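Local coordinates for bromodomain protein, putative (Plasmodium falciparum 3D7, PDB 4PY6), which probably binds acetylated lysines through the bromodomain, whose pocket holds a dihydropteridinone-benzamide ligand here, at residues K68-I73 with Y91-L96; D29-L34 with M123-L128. One frame throughout, in Å; residues are numbered along the deposited sequence.

Contact 1. Residues K68-I73 with Y91-L96; sequences KPMDYI and YHDMKL
The PMD motif that ends the ZA loop of this four-helix bromodomain lies against helix 87-104, with K68, M70 and Y72 meeting D93, M94 and L96. K68 reaches across as an extended chain, its CG anti to the backbone N (chi1 -168°), and passes over L96 at about a right angle, with CD 3.8 Å from L96 CD2. Its ammonium then forms a salt bridge to D93, NZ to OD1 at 3.2 Å, using the syn lone pair of that oxygen. A water bridges the same pair, accepting from K68 NZ and donating to D93 OD2, which also bonds the hydroxyl of Y84. The buried carboxylate is thus held at both oxygens, and the lysine beside it would probably help to keep it charged.

M70 packs against D93. Its CG lies 3.2 Å from the D93 carbonyl O, and the bends at chi2 and chi3 turn CE to the carboxylate, 3.5 Å from D93 OD2. L96 CD2 packs 4.0 Å from M70 CB and also touches K68 O, a carbonyl that accepts a hydrogen bond from N100.

After the motif, D71 takes the N-cap position of helix 72-81, and its OD1 bonds the hydroxyl of T74. Y72 follows, its side chain about 10 Å from the bound ligand and its hydroxyl bonded to that of Y98. M94 meets this tyrosine in a Met-aromatic contact at the ring edge: SD lies 5.3 Å from the centroid, 89° off the ring normal, and CE is 4.1 Å from Y72 CE1.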
loop_
_atom_site.group_PDB
_atom_site.type_symbol
_atom_site.label_atom_id
_atom_site.label_comp_id
_atom_site.label_asym_id
_atom_site.label_seq_id
_atom_site.Cartn_x
_atom_site.Cartn_y
_atom_site.Cartn_z
ATOM N N LYS A 68 7.560 -0.000 22.531
ATOM C CA LYS A 68 8.351 0.993 21.809
ATOM C C LYS A 68 7.477 1.721 20.767
ATOM O O LYS A 68 7.201 1.163 19.699
ATOM C CB LYS A 68 9.607 0.356 21.174
ATOM C CG LYS A 68 10.630 1.367 20.662
ATOM C CD LYS A 68 11.817 0.673 20.014
ATOM C CE LYS A 68 12.756 1.628 19.321
ATOM N NZ LYS A 68 13.736 0.908 18.466
ATOM N N PRO A 69 7.013 2.958 21.074
ATOM C CA PRO A 69 6.200 3.702 20.096
ATOM C C PRO A 69 7.055 4.204 18.935
ATOM O O PRO A 69 8.154 4.720 19.154
ATOM C CB PRO A 69 5.622 4.865 20.916
ATOM C CG PRO A 69 6.014 4.603 22.352
ATOM C CD PRO A 69 7.236 3.759 22.293
ATOM N N MET A 70 6.567 4.022 17.698
ATOM C CA MET A 70 7.292 4.428 16.495
ATOM C C MET A 70 6.406 5.207 15.521
ATOM O O MET A 70 5.189 5.009 15.487
ATOM C CB MET A 70 7.957 3.201 15.830
ATOM C CG MET A 70 9.098 3.530 14.859
ATOM S SD MET A 70 10.351 4.735 15.383
ATOM C CE MET A 70 11.112 3.864 16.741
ATOM N N ASP A 71 7.029 6.113 14.751
ATOM C CA ASP A 71 6.387 6.989 13.765
ATOM C C ASP A 71 7.394 7.392 12.674
ATOM O O ASP A 71 8.593 7.156 12.836
ATOM C CB ASP A 71 5.799 8.230 14.457
ATOM C CG ASP A 71 6.766 8.854 15.436
ATOM O OD1 ASP A 71 7.545 9.730 15.016
ATOM O OD2 ASP A 71 6.808 8.399 16.601
ATOM N N TYR A 72 6.902 7.992 11.565
ATOM C CA TYR A 72 7.724 8.413 10.426
ATOM C C TYR A 72 8.770 9.483 10.748
ATOM O O TYR A 72 9.894 9.390 10.243
ATOM C CB TYR A 72 6.858 8.837 9.225
ATOM C CG TYR A 72 6.057 7.723 8.583
ATOM C CD1 TYR A 72 6.659 6.520 8.221
ATOM C CD2 TYR A 72 4.717 7.904 8.251
ATOM C CE1 TYR A 72 5.934 5.503 7.603
ATOM C CE2 TYR A 72 3.984 6.899 7.624
ATOM C CZ TYR A 72 4.595 5.698 7.304
ATOM O OH TYR A 72 3.872 4.704 6.691
ATOM N N ILE A 73 8.412 10.497 11.568
ATOM C CA ILE A 73 9.328 11.582 11.935
ATOM C C ILE A 73 10.529 11.118 12.786
ATOM O O ILE A 73 11.618 11.675 12.643
ATOM C CB ILE A 73 8.602 12.865 12.445
ATOM C CG1 ILE A 73 9.427 14.147 12.197
ATOM C CG2 ILE A 73 8.130 12.758 13.890
ATOM C CD1 ILE A 73 9.062 14.893 10.919
ATOM N N TYR A 91 14.095 -1.311 8.956
ATOM C CA TYR A 91 13.046 -2.268 8.589
ATOM C C TYR A 91 12.199 -2.613 9.819
ATOM O O TYR A 91 10.971 -2.571 9.740
ATOM C CB TYR A 91 13.671 -3.540 7.959
ATOM C CG TYR A 91 12.701 -4.682 7.747
ATOM C CD1 TYR A 91 11.950 -4.778 6.579
ATOM C CD2 TYR A 91 12.547 -5.681 8.704
ATOM C CE1 TYR A 91 11.040 -5.816 6.385
ATOM C CE2 TYR A 91 11.634 -6.720 8.526
ATOM C CZ TYR A 91 10.886 -6.786 7.362
ATOM O OH TYR A 91 9.994 -7.812 7.172
ATOM N N HIS A 92 12.862 -2.941 10.949
ATOM C CA HIS A 92 12.216 -3.287 12.217
ATOM C C HIS A 92 11.404 -2.133 12.788
ATOM O O HIS A 92 10.319 -2.373 13.316
ATOM C CB HIS A 92 13.242 -3.796 13.244
ATOM C CG HIS A 92 13.828 -5.139 12.919
ATOM N ND1 HIS A 92 15.082 -5.504 13.377
ATOM C CD2 HIS A 92 13.314 -6.162 12.196
ATOM C CE1 HIS A 92 15.288 -6.729 12.922
ATOM N NE2 HIS A 92 14.253 -7.165 12.204
ATOM N N ASP A 93 11.910 -0.887 12.653
ATOM C CA ASP A 93 11.232 0.326 13.126
ATOM C C ASP A 93 10.018 0.667 12.269
ATOM O O ASP A 93 8.977 1.034 12.814
ATOM C CB ASP A 93 12.204 1.516 13.220
ATOM C CG ASP A 93 12.950 1.658 14.542
ATOM O OD1 ASP A 93 12.799 0.772 15.413
ATOM O OD2 ASP A 93 13.662 2.667 14.713
ATOM N N MET A 94 10.140 0.529 10.932
ATOM C CA MET A 94 9.039 0.785 9.999
ATOM C C MET A 94 7.909 -0.211 10.244
ATOM O O MET A 94 6.754 0.202 10.317
ATOM C CB MET A 94 9.513 0.726 8.540
ATOM C CG MET A 94 10.391 1.894 8.122
ATOM S SD MET A 94 9.496 3.439 7.838
ATOM C CE MET A 94 8.953 3.195 6.178
ATOM N N LYS A 95 8.253 -1.508 10.441
ATOM C CA LYS A 95 7.302 -2.588 10.738
ATOM C C LYS A 95 6.618 -2.374 12.091
ATOM O O LYS A 95 5.446 -2.720 12.245
ATOM C CB LYS A 95 7.999 -3.962 10.714
ATOM C CG LYS A 95 8.318 -4.507 9.311
ATOM C CD LYS A 95 7.107 -5.084 8.564
ATOM C CE LYS A 95 6.773 -6.510 8.937
ATOM N NZ LYS A 95 5.638 -7.037 8.129
ATOM N N LEU A 96 7.357 -1.793 13.060
ATOM C CA LEU A 96 6.895 -1.491 14.414
ATOM C C LEU A 96 5.723 -0.504 14.421
ATOM O O LEU A 96 4.808 -0.682 15.224
ATOM C CB LEU A 96 8.074 -0.971 15.256
ATOM C CG LEU A 96 7.916 -0.863 16.772
ATOM C CD1 LEU A 96 7.599 -2.213 17.407
ATOM C CD2 LEU A 96 9.180 -0.298 17.392
HETATM O O HOH W 1 15.039 3.188 17.130
#

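Contact 2. Residues D29-L34 with M123-L128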
loop_
_atom_site.group_PDB
_atom_site.type_symbol
_atom_site.label_atom_id
_atom_site.label_comp_id
_atom_site.label_asym_id
_atom_site.label_seq_id
_atom_site.Cartn_x
_atom_site.Cartn_y
_atom_site.Cartn_z
ATOM N N ASP A 29 14.914 8.131 0.379
ATOM C CA ASP A 29 14.286 8.574 -0.870
ATOM C C ASP A 29 13.464 7.544 -1.645
ATOM O O ASP A 29 12.512 7.930 -2.327
ATOM C CB ASP A 29 15.333 9.230 -1.790
ATOM C CG ASP A 29 16.131 10.347 -1.139
ATOM O OD1 ASP A 29 15.507 11.279 -0.579
ATOM O OD2 ASP A 29 17.377 10.302 -1.207
ATOM N N ASN A 30 13.837 6.257 -1.579
ATOM C CA ASN A 30 13.150 5.211 -2.340
ATOM C C ASN A 30 12.160 4.355 -1.537
ATOM O O ASN A 30 11.333 3.661 -2.138
ATOM C CB ASN A 30 14.156 4.353 -3.117
ATOM C CG ASN A 30 15.102 5.153 -3.985
ATOM O OD1 ASN A 30 16.237 5.447 -3.601
ATOM N ND2 ASN A 30 14.653 5.541 -5.168
ATOM N N VAL A 31 12.230 4.401 -0.192
ATOM C CA VAL A 31 11.322 3.623 0.656
ATOM C C VAL A 31 10.430 4.543 1.505
ATOM O O VAL A 31 9.217 4.579 1.287
ATOM C CB VAL A 31 12.028 2.506 1.489
ATOM C CG1 VAL A 31 11.008 1.624 2.209
ATOM C CG2 VAL A 31 12.944 1.646 0.619
ATOM N N LEU A 32 11.037 5.293 2.444
ATOM C CA LEU A 32 10.359 6.203 3.371
ATOM C C LEU A 32 9.616 7.363 2.691
ATOM O O LEU A 32 8.474 7.630 3.065
ATOM C CB LEU A 32 11.350 6.710 4.447
ATOM C CG LEU A 32 10.835 7.647 5.552
ATOM C CD1 LEU A 32 9.913 6.923 6.518
ATOM C CD2 LEU A 32 11.989 8.241 6.325
ATOM N N LYS A 33 10.251 8.035 1.699
ATOM C CA LYS A 33 9.686 9.183 0.968
ATOM C C LYS A 33 8.324 8.884 0.330
ATOM O O LYS A 33 7.444 9.747 0.338
ATOM C CB LYS A 33 10.672 9.694 -0.099
ATOM C CG LYS A 33 10.412 11.125 -0.565
ATOM C CD LYS A 33 10.311 11.214 -2.084
ATOM C CE LYS A 33 11.526 11.841 -2.728
ATOM N NZ LYS A 33 11.524 13.322 -2.596
ATOM N N LEU A 34 8.159 7.663 -0.210
ATOM C CA LEU A 34 6.925 7.225 -0.864
ATOM C C LEU A 34 5.838 6.779 0.128
ATOM O O LEU A 34 4.681 6.630 -0.270
ATOM C CB LEU A 34 7.211 6.126 -1.912
ATOM C CG LEU A 34 8.205 6.461 -3.040
ATOM C CD1 LEU A 34 8.462 5.252 -3.907
ATOM C CD2 LEU A 34 7.711 7.611 -3.915
ATOM N N MET A 123 1.936 -3.550 3.751
ATOM C CA MET A 123 2.000 -4.262 2.473
ATOM C C MET A 123 2.772 -3.433 1.450
ATOM O O MET A 123 3.607 -3.986 0.734
ATOM C CB MET A 123 0.589 -4.611 1.966
ATOM C CG MET A 123 -0.168 -5.530 2.899
ATOM S SD MET A 123 -1.726 -6.128 2.222
ATOM C CE MET A 123 -2.308 -7.103 3.590
ATOM N N LYS A 124 2.531 -2.100 1.421
ATOM C CA LYS A 124 3.217 -1.150 0.536
ATOM C C LYS A 124 4.711 -1.075 0.891
ATOM O O LYS A 124 5.542 -1.067 -0.019
ATOM C CB LYS A 124 2.553 0.239 0.601
ATOM C CG LYS A 124 3.069 1.220 -0.446
ATOM C CD LYS A 124 2.497 2.616 -0.280
ATOM C CE LYS A 124 3.214 3.602 -1.166
ATOM N NZ LYS A 124 2.599 4.951 -1.110
ATOM N N PHE A 125 5.046 -1.041 2.209
ATOM C CA PHE A 125 6.425 -1.005 2.709
ATOM C C PHE A 125 7.176 -2.284 2.337
ATOM O O PHE A 125 8.329 -2.204 1.908
ATOM C CB PHE A 125 6.481 -0.757 4.236
ATOM C CG PHE A 125 7.824 -1.058 4.869
ATOM C CD1 PHE A 125 8.922 -0.235 4.635
ATOM C CD2 PHE A 125 8.001 -2.183 5.664
ATOM C CE1 PHE A 125 10.171 -0.535 5.185
ATOM C CE2 PHE A 125 9.250 -2.480 6.219
ATOM C CZ PHE A 125 10.328 -1.655 5.970
ATOM N N GLU A 126 6.522 -3.456 2.509
ATOM C CA GLU A 126 7.087 -4.770 2.189
ATOM C C GLU A 126 7.424 -4.900 0.707
ATOM O O GLU A 126 8.416 -5.547 0.373
ATOM C CB GLU A 126 6.158 -5.904 2.638
ATOM C CG GLU A 126 6.292 -6.276 4.109
ATOM C CD GLU A 126 7.592 -6.926 4.548
ATOM O OE1 GLU A 126 8.224 -7.638 3.731
ATOM O OE2 GLU A 126 7.961 -6.753 5.731
ATOM N N PHE A 127 6.615 -4.270 -0.175
ATOM C CA PHE A 127 6.854 -4.252 -1.621
ATOM C C PHE A 127 8.103 -3.419 -1.901
ATOM O O PHE A 127 8.982 -3.871 -2.632
ATOM C CB PHE A 127 5.634 -3.687 -2.385
ATOM C CG PHE A 127 5.885 -3.383 -3.847
ATOM C CD1 PHE A 127 6.312 -2.121 -4.251
ATOM C CD2 PHE A 127 5.705 -4.359 -4.819
ATOM C CE1 PHE A 127 6.558 -1.844 -5.599
ATOM C CE2 PHE A 127 5.948 -4.080 -6.168
ATOM C CZ PHE A 127 6.366 -2.823 -6.549
ATOM N N LEU A 128 8.166 -2.202 -1.319
ATOM C CA LEU A 128 9.274 -1.257 -1.469
ATOM C C LEU A 128 10.582 -1.794 -0.902
ATOM O O LEU A 128 11.644 -1.511 -1.458
ATOM C CB LEU A 128 8.927 0.112 -0.857
ATOM C CG LEU A 128 7.890 0.949 -1.618
ATOM C CD1 LEU A 128 7.305 2.026 -0.731
ATOM C CD2 LEU A 128 8.478 1.561 -2.886
#
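V31 and L128 form the middle of this contact, their CA atoms 5.7 Å apart. The CG1 branch of V31 is the one that crosses: chi1 of -173° sets it anti to the backbone N, where it meets the ring of F125 at CD1, 3.7 Å away, and L128 CB at 4.0 Å. L128 sends its two methyls to different partners. CD1 reaches the carbonyl O of V31, whereas CD2 lies 3.6 Å from N30 O and 3.8 Å from L34 CD1, the leucine side chains crossing at about a right angle.

Beside this apolar patch K124 stretches out fully, so that its NZ donates to L34 O at 2.8 Å. NZ approaches at a C=O...N angle of 150°, tilted 29° from the carbonyl plane.

These pairs join the first and last helices of the bromodomain bundle, called Z and C: residues 29-34 lie near the end of helix 22-32, where a wider pi-type turn occurs, and 123-128 belong to the long helix 112-138. L35 packs on K124, F125 and L128, and the F125 ring is also touched by F90, M94 and K95 of helix 87-104. L32, on the other side of its helix turn, faces Y72 and I75 instead.

The ammonium of K124 has further partners, a salt bridge to D38 OD2 of its own chain and a hydrogen bond to S120 OG of the second subunit.

How the contacts relate
From the N terminus, helix 22-32 comes first, and residues 29-34 of contact 2 lie near its end. The chain then runs through the ZA loop to 68-73, turns into helix 72-81 and returns along helix 87-104, closing the short loop of contact 1 at 91-96. Helix 112-138 comes last and closes the much longer loop of contact 2 at 123-128, so contact 1 falls wholly within its span. Their centres are 13 Å apart, and they meet where helix 87-104 runs beside helix 112-138: Y91 OH lies 2.7 Å from E126 OE2, a probable hydrogen bond, while Y91 CD1 packs 3.6 Å from F125 CE2.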